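Local coordinates for TetR/AcrR family transcriptional regulator (PDB 6G8G), which probably represses target genes by binding DNA as a TetR-family dimer and responds to flavonoids such as genistein, at residues I25-A30 with A60-K65; E95-F100 with F205-C210. All coordinates share one frame; numbering follows the deposited sequence.

Along the chain the two contacts come in series: interaction 1 closes before interaction 2 opens, and they lie on opposite sides of the chain's centre. They are about 42 Å apart between centres and about 25 Å between nearest atoms; they do not touch, and their segments lie on different helices. Interaction 1 joins helix 23-37 to the turn after helix 55-61 in the TetR-family helix-turn-helix region; interaction 2 joins helix 93-109 to helix 192-210 in the AefR-like C-terminal region. One therefore belongs to the probable DNA-binding head, the other to the ligand-binding and dimer-forming body. Helix 93-109 also carries Phe108, which lines the genistein pocket.

Interaction 1: I25-A30 with A60-K65; sequences IVIRAA and AYFPSK
Phe62 CG lies anti to its own carbonyl carbon (chi1 -62°), which sends the ring from the turn across to helix 23-37, where Val26 and Ile27 receive it. Val26 turns CG1 to the ring by setting that methyl anti to the backbone N (chi1 162°). The resulting contacts are all apolar: Val26 CG1 sits 3.9 Å from Phe62 CE2, and Ile27 CD1 lies 4.0 Å from Phe62 CZ. Both methyls approach the ring obliquely. The two aliphatic side chains arrive differently, however. Val26 and Phe62 slide past one another in opposite directions, whereas Ile27 crosses Phe62 at about a right angle. CD1, at the end of the isoleucine, comes closest; its CB points past the turn rather than straight at it.

The ring has to bridge a wide gap, since the closest pair of CA atoms, those of Val26 and Tyr61, is 9.5 Å apart. No hydrogen bond crosses it. Phe62 is the first residue to leave helical geometry after helix 55-61, and just beyond it Ser64 N-caps the next helix, its OG bonding to Ala67 N.

This is core packing of a TetR-type helix-turn-helix domain. Helix 65-82 closes over the contact, with Leu68 touching both Val26 and Phe62 and Leu72 touching Ile27, while Ala51 of helix 44-51 packs against Val26; the Phe62 ring thus lies where helices 23-37 and 65-82 meet the end of helix 55-61.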
loop_
_atom_site.group_PDB
_atom_site.type_symbol
_atom_site.label_atom_id
_atom_site.label_comp_id
_atom_site.label_asym_id
_atom_site.label_seq_id
_atom_site.Cartn_x
_atom_site.Cartn_y
_atom_site.Cartn_z
ATOM N N ILE A 25 -8.793 1.896 -31.067
ATOM C CA ILE A 25 -9.713 0.765 -30.953
ATOM C C ILE A 25 -8.977 -0.443 -30.408
ATOM O O ILE A 25 -9.495 -1.183 -29.559
ATOM C CB ILE A 25 -10.354 0.414 -32.306
ATOM C CG1 ILE A 25 -11.298 1.547 -32.730
ATOM C CG2 ILE A 25 -11.103 -0.918 -32.226
ATOM C CD1 ILE A 25 -11.716 1.529 -34.193
ATOM N N VAL A 26 -7.767 -0.645 -30.916
ATOM C CA VAL A 26 -6.909 -1.745 -30.464
ATOM C C VAL A 26 -6.576 -1.588 -28.985
ATOM O O VAL A 26 -6.708 -2.529 -28.217
ATOM C CB VAL A 26 -5.598 -1.804 -31.275
ATOM C CG1 VAL A 26 -4.553 -2.629 -30.548
ATOM C CG2 VAL A 26 -5.858 -2.368 -32.664
ATOM N N ILE A 27 -6.169 -0.389 -28.602
ATOM C CA ILE A 27 -5.906 -0.080 -27.211
ATOM C C ILE A 27 -7.090 -0.470 -26.328
ATOM O O ILE A 27 -6.914 -1.200 -25.356
ATOM C CB ILE A 27 -5.603 1.414 -27.033
ATOM C CG1 ILE A 27 -4.238 1.753 -27.626
ATOM C CG2 ILE A 27 -5.679 1.829 -25.574
ATOM C CD1 ILE A 27 -3.077 1.299 -26.787
ATOM N N ARG A 28 -8.290 0.004 -26.653
ATOM C CA ARG A 28 -9.444 -0.279 -25.796
ATOM C C ARG A 28 -9.752 -1.767 -25.774
ATOM O O ARG A 28 -10.158 -2.313 -24.760
ATOM C CB ARG A 28 -10.688 0.504 -26.228
ATOM C CG ARG A 28 -10.615 1.983 -25.939
ATOM C CD ARG A 28 -11.966 2.631 -26.296
ATOM N NE ARG A 28 -12.252 2.723 -27.739
ATOM C CZ ARG A 28 -11.710 3.622 -28.569
ATOM N NH1 ARG A 28 -12.050 3.628 -29.855
ATOM N NH2 ARG A 28 -10.803 4.500 -28.137
ATOM N N ALA A 29 -9.540 -2.445 -26.885
ATOM C CA ALA A 29 -9.813 -3.877 -26.924
ATOM C C ALA A 29 -8.829 -4.668 -26.049
ATOM O O ALA A 29 -9.193 -5.677 -25.429
ATOM C CB ALA A 29 -9.762 -4.376 -28.352
ATOM N N ALA A 30 -7.586 -4.210 -26.026
ATOM C CA ALA A 30 -6.552 -4.877 -25.277
ATOM C C ALA A 30 -6.774 -4.640 -23.822
ATOM O O ALA A 30 -6.590 -5.529 -23.008
ATOM C CB ALA A 30 -5.189 -4.364 -25.687
ATOM N N ALA A 60 2.108 -4.065 -37.105
ATOM C CA ALA A 60 2.615 -2.800 -37.658
ATOM C C ALA A 60 2.554 -1.640 -36.657
ATOM O O ALA A 60 3.435 -0.778 -36.647
ATOM C CB ALA A 60 1.858 -2.427 -38.905
ATOM N N TYR A 61 1.511 -1.588 -35.838
ATOM C CA TYR A 61 1.397 -0.529 -34.840
ATOM C C TYR A 61 2.136 -0.854 -33.587
ATOM O O TYR A 61 2.616 0.042 -32.919
ATOM C CB TYR A 61 -0.066 -0.240 -34.511
ATOM C CG TYR A 61 -0.653 0.429 -35.700
ATOM C CD1 TYR A 61 -0.397 1.765 -35.972
ATOM C CD2 TYR A 61 -1.351 -0.306 -36.617
ATOM C CE1 TYR A 61 -0.899 2.363 -37.117
ATOM C CE2 TYR A 61 -1.863 0.269 -37.757
ATOM C CZ TYR A 61 -1.642 1.604 -38.007
ATOM O OH TYR A 61 -2.165 2.172 -39.144
ATOM N N PHE A 62 2.160 -2.120 -33.226
ATOM C CA PHE A 62 2.780 -2.507 -31.983
ATOM C C PHE A 62 3.689 -3.697 -32.200
ATOM O O PHE A 62 3.230 -4.737 -32.622
ATOM C CB PHE A 62 1.724 -2.848 -30.943
ATOM C CG PHE A 62 0.839 -1.694 -30.601
ATOM C CD1 PHE A 62 1.284 -0.685 -29.752
ATOM C CD2 PHE A 62 -0.427 -1.610 -31.122
ATOM C CE1 PHE A 62 0.477 0.383 -29.416
ATOM C CE2 PHE A 62 -1.241 -0.545 -30.801
ATOM C CZ PHE A 62 -0.796 0.450 -29.953
ATOM N N PRO A 63 4.971 -3.543 -31.889
ATOM C CA PRO A 63 5.897 -4.642 -32.071
ATOM C C PRO A 63 5.572 -5.856 -31.220
ATOM O O PRO A 63 5.875 -6.959 -31.612
ATOM C CB PRO A 63 7.230 -4.074 -31.632
ATOM C CG PRO A 63 7.063 -2.591 -31.655
ATOM C CD PRO A 63 5.617 -2.313 -31.418
ATOM N N SER A 64 4.971 -5.670 -30.066
ATOM C CA SER A 64 4.695 -6.798 -29.195
ATOM C C SER A 64 3.593 -6.480 -28.216
ATOM O O SER A 64 3.254 -5.325 -27.984
ATOM C CB SER A 64 5.939 -7.131 -28.380
ATOM O OG SER A 64 6.291 -6.059 -27.513
ATOM N N LYS A 65 3.135 -7.520 -27.557
ATOM C CA LYS A 65 2.175 -7.391 -26.488
ATOM C C LYS A 65 2.692 -6.467 -25.361
ATOM O O LYS A 65 1.979 -5.594 -24.877
ATOM C CB LYS A 65 1.875 -8.781 -25.925
ATOM C CG LYS A 65 0.577 -8.864 -25.153
ATOM C CD LYS A 65 0.198 -10.297 -24.838
ATOM C CE LYS A 65 1.084 -10.875 -23.755
ATOM N NZ LYS A 65 0.731 -12.283 -23.471
#

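Interaction 2: E95-F100 with F205-C210; sequences EALRDF and FFLKAC
Leu97 meets Phe206 and Leu207 through a single methyl: its CD1 is 4.5 Å from Phe206 CE2 and likewise 4.5 Å from Leu207 CD2. The methyl comes at the phenyl ring obliquely. Leu97 CG is anti to the carbonyl carbon (chi1 -69°) and CD1 extends the chain (chi2 168°), which carries that branch out to the gap between the two neighbouring side chains on helix 192-210. The backbones stay well apart, with the CA atoms of Leu97 and Phe206 10.2 Å from each other.

One turn further along the helix, Cys210 lays its SG over one face of the Phe206 ring, 3.9 Å above the plane and offset toward the rim. Phe171 of helix 164-176 meets the same ring edge-to-face and also touches Leu97, on which Phe149 of helix 139-155 and Leu203 pack as well. Arg98 makes a salt bridge to Glu200, a polar tie between the same two helices, 93-109 and 192-210.

Phe205 of the second subunit packs on Phe206 and Cys210, so the Phe206 side of the cluster is itself part of the dimer interface. With no hydrogen bond between the two segments, and gaps at the long end of van der Waals range, the join probably depends on side chains gathered from several helices, much more than on any one close pair.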
loop_
_atom_site.group_PDB
_atom_site.type_symbol
_atom_site.label_atom_id
_atom_site.label_comp_id
_atom_site.label_asym_id
_atom_site.label_seq_id
_atom_site.Cartn_x
_atom_site.Cartn_y
_atom_site.Cartn_z
ATOM N N GLU A 95 -2.628 26.104 1.772
ATOM C CA GLU A 95 -3.733 25.855 0.848
ATOM C C GLU A 95 -3.259 25.133 -0.373
ATOM O O GLU A 95 -3.988 24.356 -0.966
ATOM C CB GLU A 95 -4.436 27.140 0.466
ATOM C CG GLU A 95 -5.171 27.760 1.627
ATOM C CD GLU A 95 -4.407 28.920 2.297
ATOM O OE1 GLU A 95 -3.159 28.863 2.435
ATOM O OE2 GLU A 95 -5.066 29.920 2.661
ATOM N N ALA A 96 -2.026 25.389 -0.760
ATOM C CA ALA A 96 -1.485 24.748 -1.935
ATOM C C ALA A 96 -1.263 23.252 -1.681
ATOM O O ALA A 96 -1.637 22.401 -2.508
ATOM C CB ALA A 96 -0.200 25.416 -2.329
ATOM N N LEU A 97 -0.669 22.942 -0.537
ATOM C CA LEU A 97 -0.457 21.571 -0.169
ATOM C C LEU A 97 -1.783 20.888 0.071
ATOM O O LEU A 97 -1.971 19.721 -0.287
ATOM C CB LEU A 97 0.414 21.487 1.085
ATOM C CG LEU A 97 1.858 21.925 0.857
ATOM C CD1 LEU A 97 2.596 22.094 2.165
ATOM C CD2 LEU A 97 2.613 20.950 -0.025
ATOM N N ARG A 98 -2.685 21.602 0.709
ATOM C CA ARG A 98 -3.936 21.028 1.097
ATOM C C ARG A 98 -4.634 20.642 -0.171
ATOM O O ARG A 98 -5.205 19.558 -0.278
ATOM C CB ARG A 98 -4.728 22.016 1.959
ATOM C CG ARG A 98 -6.078 21.503 2.384
ATOM C CD ARG A 98 -6.872 22.404 3.337
ATOM N NE ARG A 98 -6.144 22.689 4.564
ATOM C CZ ARG A 98 -5.609 23.858 4.886
ATOM N NH1 ARG A 98 -5.719 24.916 4.069
ATOM N NH2 ARG A 98 -4.970 23.962 6.042
ATOM N N ASP A 99 -4.536 21.487 -1.186
ATOM C CA ASP A 99 -5.231 21.211 -2.448
ATOM C C ASP A 99 -4.586 20.007 -3.190
ATOM O O ASP A 99 -5.264 19.140 -3.726
ATOM C CB ASP A 99 -5.260 22.477 -3.306
ATOM C CG ASP A 99 -5.980 22.274 -4.644
ATOM O OD1 ASP A 99 -7.035 21.587 -4.666
ATOM O OD2 ASP A 99 -5.483 22.776 -5.681
ATOM N N PHE A 100 -3.270 19.947 -3.168
ATOM C CA PHE A 100 -2.577 18.860 -3.815
ATOM C C PHE A 100 -2.931 17.549 -3.126
ATOM O O PHE A 100 -3.247 16.550 -3.767
ATOM C CB PHE A 100 -1.072 19.120 -3.758
ATOM C CG PHE A 100 -0.260 18.153 -4.568
ATOM C CD1 PHE A 100 0.011 18.410 -5.902
ATOM C CD2 PHE A 100 0.218 16.989 -4.013
ATOM C CE1 PHE A 100 0.748 17.528 -6.666
ATOM C CE2 PHE A 100 0.969 16.107 -4.772
ATOM C CZ PHE A 100 1.229 16.369 -6.104
ATOM N N PHE A 205 1.420 17.878 10.625
ATOM C CA PHE A 205 2.621 17.185 11.047
ATOM C C PHE A 205 3.795 17.522 10.150
ATOM O O PHE A 205 4.903 17.781 10.606
ATOM C CB PHE A 205 2.356 15.685 11.006
ATOM C CG PHE A 205 3.416 14.855 11.677
ATOM C CD1 PHE A 205 4.563 14.502 11.015
ATOM C CD2 PHE A 205 3.242 14.413 12.981
ATOM C CE1 PHE A 205 5.529 13.738 11.642
ATOM C CE2 PHE A 205 4.200 13.634 13.612
ATOM C CZ PHE A 205 5.344 13.294 12.941
ATOM N N PHE A 206 3.551 17.473 8.850
ATOM C CA PHE A 206 4.560 17.832 7.886
ATOM C C PHE A 206 5.122 19.213 8.160
ATOM O O PHE A 206 6.339 19.429 8.064
ATOM C CB PHE A 206 3.962 17.831 6.512
ATOM C CG PHE A 206 4.946 18.134 5.452
ATOM C CD1 PHE A 206 5.884 17.206 5.100
ATOM C CD2 PHE A 206 4.954 19.351 4.841
ATOM C CE1 PHE A 206 6.809 17.472 4.139
ATOM C CE2 PHE A 206 5.891 19.631 3.875
ATOM C CZ PHE A 206 6.818 18.685 3.522
ATOM N N LEU A 207 4.245 20.146 8.503
ATOM C CA LEU A 207 4.672 21.502 8.787
ATOM C C LEU A 207 5.396 21.603 10.150
ATOM O O LEU A 207 6.364 22.335 10.261
ATOM C CB LEU A 207 3.486 22.475 8.712
ATOM C CG LEU A 207 2.793 22.638 7.362
ATOM C CD1 LEU A 207 1.561 23.522 7.445
ATOM C CD2 LEU A 207 3.749 23.211 6.327
ATOM N N LYS A 208 4.928 20.896 11.183
ATOM C CA LYS A 208 5.675 20.823 12.449
ATOM C C LYS A 208 7.120 20.436 12.158
ATOM O O LYS A 208 8.022 21.072 12.630
ATOM C CB LYS A 208 5.058 19.844 13.459
ATOM C CG LYS A 208 4.291 20.496 14.600
ATOM C CD LYS A 208 3.491 19.437 15.388
ATOM C CE LYS A 208 4.363 18.616 16.365
ATOM N NZ LYS A 208 3.790 18.229 17.702
ATOM N N ALA A 209 7.358 19.475 11.296
ATOM C CA ALA A 209 8.731 19.095 11.008
ATOM C C ALA A 209 9.526 20.031 10.066
ATOM O O ALA A 209 10.741 20.009 10.122
ATOM C CB ALA A 209 8.750 17.699 10.424
ATOM N N CYS A 210 8.883 20.771 9.153
ATOM C CA CYS A 210 9.616 21.500 8.106
ATOM C C CYS A 210 9.524 23.015 8.139
ATOM O O CYS A 210 10.295 23.678 7.430
ATOM C CB CYS A 210 9.157 21.058 6.733
ATOM S SG CYS A 210 9.469 19.325 6.427
#